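Local atomic coordinates of pseudoazurin (Methylobacterium extorquens, PDB entry 1PMY), a protein that binds one copper ion and, as a periplasmic blue copper protein, probably carries single electrons between redox partners. Residues A[39-44]-A[78-83]; A[71-76]-A[87-92]. All blocks are in the same frame, centred on the assembly; numbering follows the deposited sequence.

Contact 1 (A[39-44]-A[78-83]). With CU (copper (II) ion), chain B.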
loop_
_atom_site.group_PDB
_atom_site.type_symbol
_atom_site.label_atom_id
_atom_site.label_comp_id
_atom_site.label_asym_id
_atom_site.label_seq_id
_atom_site.Cartn_x
_atom_site.Cartn_y
_atom_site.Cartn_z
ATOM N N GLY A 39 -16.336 -2.508 -2.475
ATOM C CA GLY A 39 -16.025 -1.304 -3.277
ATOM C C GLY A 39 -14.557 -0.845 -3.170
ATOM O O GLY A 39 -14.341 0.309 -3.547
ATOM N N HIS A 40 -13.691 -1.648 -2.672
ATOM C CA HIS A 40 -12.250 -1.292 -2.581
ATOM C C HIS A 40 -11.412 -2.201 -3.449
ATOM O O HIS A 40 -11.836 -3.345 -3.700
ATOM C CB HIS A 40 -11.799 -1.220 -1.137
ATOM C CG HIS A 40 -12.560 -0.314 -0.257
ATOM N ND1 HIS A 40 -12.610 1.054 -0.190
ATOM C CD2 HIS A 40 -13.456 -0.727 0.730
ATOM C CE1 HIS A 40 -13.415 1.465 0.742
ATOM N NE2 HIS A 40 -13.913 0.406 1.325
ATOM N N ASN A 41 -10.244 -1.694 -3.875
ATOM C CA ASN A 41 -9.272 -2.589 -4.582
ATOM C C ASN A 41 -7.872 -2.153 -4.075
ATOM O O ASN A 41 -7.742 -1.217 -3.281
ATOM C CB ASN A 41 -9.374 -2.732 -6.049
ATOM C CG ASN A 41 -8.828 -1.531 -6.846
ATOM O OD1 ASN A 41 -8.662 -0.477 -6.173
ATOM N ND2 ASN A 41 -8.401 -1.894 -8.041
ATOM N N VAL A 42 -6.901 -2.740 -4.758
ATOM C CA VAL A 42 -5.486 -2.438 -4.531
ATOM C C VAL A 42 -4.802 -2.310 -5.924
ATOM O O VAL A 42 -4.992 -3.132 -6.859
ATOM C CB VAL A 42 -4.828 -3.642 -3.745
ATOM C CG1 VAL A 42 -3.395 -3.169 -3.375
ATOM C CG2 VAL A 42 -5.553 -3.806 -2.375
ATOM N N GLU A 43 -4.055 -1.227 -6.018
ATOM C CA GLU A 43 -3.340 -1.003 -7.320
ATOM C C GLU A 43 -2.040 -0.320 -7.019
ATOM O O GLU A 43 -1.935 0.590 -6.130
ATOM C CB GLU A 43 -4.169 -0.194 -8.324
ATOM C CG GLU A 43 -3.486 0.110 -9.655
ATOM C CD GLU A 43 -4.321 0.746 -10.729
ATOM O OE1 GLU A 43 -5.503 0.904 -10.453
ATOM O OE2 GLU A 43 -3.846 1.025 -11.833
ATOM N N THR A 44 -1.048 -0.744 -7.772
ATOM C CA THR A 44 0.301 -0.094 -7.611
ATOM C C THR A 44 0.148 1.445 -7.886
ATOM O O THR A 44 -0.640 1.815 -8.801
ATOM C CB THR A 44 1.193 -0.666 -8.796
ATOM O OG1 THR A 44 1.312 -2.096 -8.553
ATOM C CG2 THR A 44 2.569 0.016 -8.971
ATOM N N CYS A 78 -6.085 2.472 -3.422
ATOM C CA CYS A 78 -7.404 1.925 -3.734
ATOM C C CYS A 78 -7.820 2.788 -4.950
ATOM O O CYS A 78 -7.883 4.036 -4.757
ATOM C CB CYS A 78 -8.367 2.011 -2.549
ATOM S SG CYS A 78 -10.039 1.812 -3.166
ATOM N N ALA A 79 -7.918 2.226 -6.147
ATOM C CA ALA A 79 -8.262 3.069 -7.311
ATOM C C ALA A 79 -9.390 3.992 -7.197
ATOM O O ALA A 79 -9.172 5.248 -7.331
ATOM C CB ALA A 79 -7.983 2.454 -8.641
ATOM N N PRO A 80 -10.609 3.544 -6.873
ATOM C CA PRO A 80 -11.773 4.419 -6.757
ATOM C C PRO A 80 -11.612 5.425 -5.592
ATOM O O PRO A 80 -12.211 6.524 -5.786
ATOM C CB PRO A 80 -12.917 3.478 -6.391
ATOM C CG PRO A 80 -12.322 2.166 -6.086
ATOM C CD PRO A 80 -10.918 2.063 -6.746
ATOM N N HIS A 81 -10.803 5.132 -4.543
ATOM C CA HIS A 81 -10.684 6.116 -3.453
ATOM C C HIS A 81 -9.330 6.763 -3.297
ATOM O O HIS A 81 -8.937 7.163 -2.174
ATOM C CB HIS A 81 -11.113 5.497 -2.040
ATOM C CG HIS A 81 -12.431 4.833 -2.169
ATOM N ND1 HIS A 81 -12.647 3.493 -1.843
ATOM C CD2 HIS A 81 -13.620 5.362 -2.571
ATOM C CE1 HIS A 81 -13.969 3.253 -2.063
ATOM N NE2 HIS A 81 -14.557 4.328 -2.451
ATOM N N TYR A 82 -8.521 6.833 -4.354
ATOM C CA TYR A 82 -7.173 7.481 -4.237
ATOM C C TYR A 82 -7.258 8.963 -3.858
ATOM O O TYR A 82 -6.554 9.365 -2.921
ATOM C CB TYR A 82 -6.432 7.164 -5.553
ATOM C CG TYR A 82 -5.114 7.936 -5.642
ATOM C CD1 TYR A 82 -4.046 7.772 -4.782
ATOM C CD2 TYR A 82 -5.070 9.009 -6.552
ATOM C CE1 TYR A 82 -2.871 8.544 -4.903
ATOM C CE2 TYR A 82 -3.938 9.845 -6.632
ATOM C CZ TYR A 82 -2.815 9.542 -5.897
ATOM O OH TYR A 82 -1.770 10.448 -5.931
ATOM N N MET A 83 -8.190 9.691 -4.450
ATOM C CA MET A 83 -8.407 11.118 -4.215
ATOM C C MET A 83 -8.837 11.371 -2.765
ATOM O O MET A 83 -8.639 12.413 -2.157
ATOM C CB MET A 83 -9.424 11.719 -5.205
ATOM C CG MET A 83 -8.892 12.004 -6.551
ATOM S SD MET A 83 -7.518 13.143 -6.546
ATOM C CE MET A 83 -8.100 14.696 -5.868
HETATM CU CU CU B . -11.348 2.059 -1.484
#
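His40 brings its imidazole edge up to that of His81, with rims meeting, planes turned 62° apart and neither ring over the other's face. This is the type 1 copper site of the cupredoxin fold: both ND1 atoms point at the same copper ion, and Cys78 SG takes a third position at 2.1 Å from the metal. The two ND1 atoms are only 2.9 Å apart because they share the ion; no hydrogen bond joins them. Met86 completes the four-residue site. With CG of His40 beside its backbone N, the ring reaches inward with ND1 turned to the metal, and its NE2 makes a weak hydrogen bond to Asn9. Pro80 CB lies over the centre of one face of the His81 ring.

A second shell of N-H groups grips the thiolate. Asn41 N points its hydrogen almost straight at Cys78 SG, 3.6 Å away with an angle of 167°, and His81 N adds a weak, longer bond to the same sulfur. Such donors would be expected to draw electron density from the sulfur and so tune the copper potential. Asn41 also ties the two loops together: its CG sits between the backbone N and the carbonyl carbon (chi1 76°), which swings OD1 across to Ala79 N at 2.8 Å, the donor lying in the carbonyl plane. ND2 of the same amide is bonded to Thr58 O, so its rotation is fixed from both ends. Beyond it, Glu43 sends OE1 alongside the methyl of Ala79, 3.4 Å from CB, while OE2 bonds to Tyr55 OH.

Contact 2 (A[71-76]-A[87-92])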
loop_
_atom_site.group_PDB
_atom_site.type_symbol
_atom_site.label_atom_id
_atom_site.label_comp_id
_atom_site.label_asym_id
_atom_site.label_seq_id
_atom_site.Cartn_x
_atom_site.Cartn_y
_atom_site.Cartn_z
ATOM N N GLU A 71 12.871 -6.884 -2.670
ATOM C CA GLU A 71 12.901 -5.996 -1.464
ATOM C C GLU A 71 12.763 -4.518 -1.863
ATOM O O GLU A 71 13.099 -4.133 -3.014
ATOM C CB GLU A 71 14.255 -6.169 -0.773
ATOM C CG GLU A 71 14.439 -7.616 -0.212
ATOM C CD GLU A 71 15.634 -7.606 0.722
ATOM O OE1 GLU A 71 16.166 -6.614 1.176
ATOM O OE2 GLU A 71 16.017 -8.709 1.016
ATOM N N GLY A 72 12.292 -3.711 -0.940
ATOM C CA GLY A 72 12.115 -2.272 -1.232
ATOM C C GLY A 72 10.760 -1.783 -0.720
ATOM O O GLY A 72 10.086 -2.453 0.057
ATOM N N VAL A 73 10.439 -0.566 -1.118
ATOM C CA VAL A 73 9.308 0.223 -0.725
ATOM C C VAL A 73 8.238 0.261 -1.830
ATOM O O VAL A 73 8.581 0.474 -3.019
ATOM C CB VAL A 73 9.811 1.711 -0.484
ATOM C CG1 VAL A 73 8.703 2.585 0.071
ATOM C CG2 VAL A 73 10.926 1.618 0.617
ATOM N N TYR A 74 7.022 -0.095 -1.435
ATOM C CA TYR A 74 5.891 -0.182 -2.401
ATOM C C TYR A 74 4.770 0.766 -1.926
ATOM O O TYR A 74 4.486 0.740 -0.697
ATOM C CB TYR A 74 5.325 -1.592 -2.288
ATOM C CG TYR A 74 6.206 -2.684 -2.838
ATOM C CD1 TYR A 74 7.314 -3.147 -2.089
ATOM C CD2 TYR A 74 5.948 -3.220 -4.093
ATOM C CE1 TYR A 74 8.068 -4.217 -2.648
ATOM C CE2 TYR A 74 6.732 -4.247 -4.634
ATOM C CZ TYR A 74 7.810 -4.741 -3.874
ATOM O OH TYR A 74 8.530 -5.805 -4.373
ATOM N N GLY A 75 4.145 1.495 -2.840
ATOM C CA GLY A 75 2.972 2.306 -2.411
ATOM C C GLY A 75 1.776 1.711 -3.241
ATOM O O GLY A 75 2.057 1.354 -4.425
ATOM N N PHE A 76 0.694 1.586 -2.492
ATOM C CA PHE A 76 -0.509 1.045 -3.172
ATOM C C PHE A 76 -1.654 2.030 -2.871
ATOM O O PHE A 76 -1.672 2.586 -1.794
ATOM C CB PHE A 76 -0.901 -0.328 -2.584
ATOM C CG PHE A 76 0.064 -1.447 -2.885
ATOM C CD1 PHE A 76 0.090 -1.913 -4.183
ATOM C CD2 PHE A 76 1.002 -1.877 -1.927
ATOM C CE1 PHE A 76 1.015 -2.912 -4.529
ATOM C CE2 PHE A 76 1.883 -2.924 -2.238
ATOM C CZ PHE A 76 1.867 -3.387 -3.541
ATOM N N VAL A 87 -4.552 4.752 0.689
ATOM C CA VAL A 87 -3.207 4.319 0.339
ATOM C C VAL A 87 -2.566 3.481 1.434
ATOM O O VAL A 87 -2.951 3.649 2.609
ATOM C CB VAL A 87 -2.319 5.569 -0.050
ATOM C CG1 VAL A 87 -2.827 6.187 -1.344
ATOM C CG2 VAL A 87 -2.325 6.595 1.096
ATOM N N ALA A 88 -1.612 2.698 1.104
ATOM C CA ALA A 88 -0.847 1.893 2.037
ATOM C C ALA A 88 0.634 1.866 1.515
ATOM O O ALA A 88 0.900 1.953 0.308
ATOM C CB ALA A 88 -1.365 0.454 2.011
ATOM N N LEU A 89 1.453 1.577 2.509
ATOM C CA LEU A 89 2.917 1.460 2.228
ATOM C C LEU A 89 3.404 0.095 2.738
ATOM O O LEU A 89 3.076 -0.258 3.917
ATOM C CB LEU A 89 3.541 2.682 2.880
ATOM C CG LEU A 89 4.996 2.920 2.662
ATOM C CD1 LEU A 89 5.178 3.403 1.210
ATOM C CD2 LEU A 89 5.399 4.104 3.598
ATOM N N VAL A 90 4.095 -0.581 1.879
ATOM C CA VAL A 90 4.667 -1.919 2.097
ATOM C C VAL A 90 6.183 -1.860 2.047
ATOM O O VAL A 90 6.714 -1.426 1.011
ATOM C CB VAL A 90 4.086 -3.006 1.141
ATOM C CG1 VAL A 90 4.666 -4.370 1.395
ATOM C CG2 VAL A 90 2.556 -2.951 1.248
ATOM N N VAL A 91 6.823 -2.341 3.108
ATOM C CA VAL A 91 8.312 -2.372 3.145
ATOM C C VAL A 91 8.689 -3.840 3.233
ATOM O O VAL A 91 8.221 -4.608 4.038
ATOM C CB VAL A 91 8.986 -1.461 4.123
ATOM C CG1 VAL A 91 8.369 0.006 3.922
ATOM C CG2 VAL A 91 8.616 -1.667 5.581
ATOM N N VAL A 92 9.526 -4.223 2.254
ATOM C CA VAL A 92 9.943 -5.608 2.109
ATOM C C VAL A 92 11.443 -5.703 2.388
ATOM O O VAL A 92 12.199 -5.129 1.561
ATOM C CB VAL A 92 9.585 -6.164 0.703
ATOM C CG1 VAL A 92 10.008 -7.646 0.536
ATOM C CG2 VAL A 92 8.099 -6.045 0.436
#
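Tyr74 meets Val92 obliquely, CE1 touching CG2 at 3.6 Å, while Val90 O lies in the plane of the ring at its edge. Next along the same face, Phe76 meets Val90 edge-on: CG2 of the valine comes into the plane of the ring, 3.6 Å from CE2. Both aromatic residues carry CG beside their backbone N (chi1 -71° and -69°), which tips each ring back along its strand, past its directly paired residue toward the next valine. On the reverse face, Val73 CG1 packs against Leu89 CD1 at 3.8 Å. The same CD1 lies 3.3 Å from Tyr74 O, folded over the backbone at Gly75, where no side chain stands in its way.

Strands 72-77 and 87-92 form an antiparallel beta hairpin of the cupredoxin fold, whose connecting loop carries three of the four copper ligands. Gly72, Tyr74 and Phe76 face Val92, Val90 and Ala88 in three hydrogen-bonded pairs, each closed by two N-H...O bonds. The straightest, Val90 N to Tyr74 O, is 2.9 Å long at 177°. Between them, Val73-Val91 and Gly75-Leu89 are non-hydrogen-bonded pairs; Val90 O also receives a CA-H...O contact from Val73.

Further out, helix 109-120 covers the Val73-Leu89 face through Phe119, which touches both residues, and Leu118, which touches Leu89. On the other face, Phe68 stacks edge-to-face with Tyr74, whose OH bonds to Lys70 O. At the open end of the hairpin, Glu71 CB passes 3.3 Å from Val92 O, and its OE1 accepts bonds from the backbone N atoms of Asp94 and Lys95.

Overall arrangement
Contact 2 is buried near the middle of the chain, whereas contact 1 lies farther out and is only partly buried, with Pro80 exposed; their centres are about 15 Å apart. They share elements: 78-83 belongs to the loop that joins the two strands of contact 2, and strand 43-44 borders strand 72-77 in the same sheet. Phe76 bridges them, its CD1 packing against Val42 CG1, and Tyr82 touches Val87 near the loop's return. Their chemistry differs accordingly. Regular backbone pairing and apolar side chains hold the hairpin, while metal bonds, a hydrogen bond to sulfur and a side-chain amide join the largely irregular segments around copper.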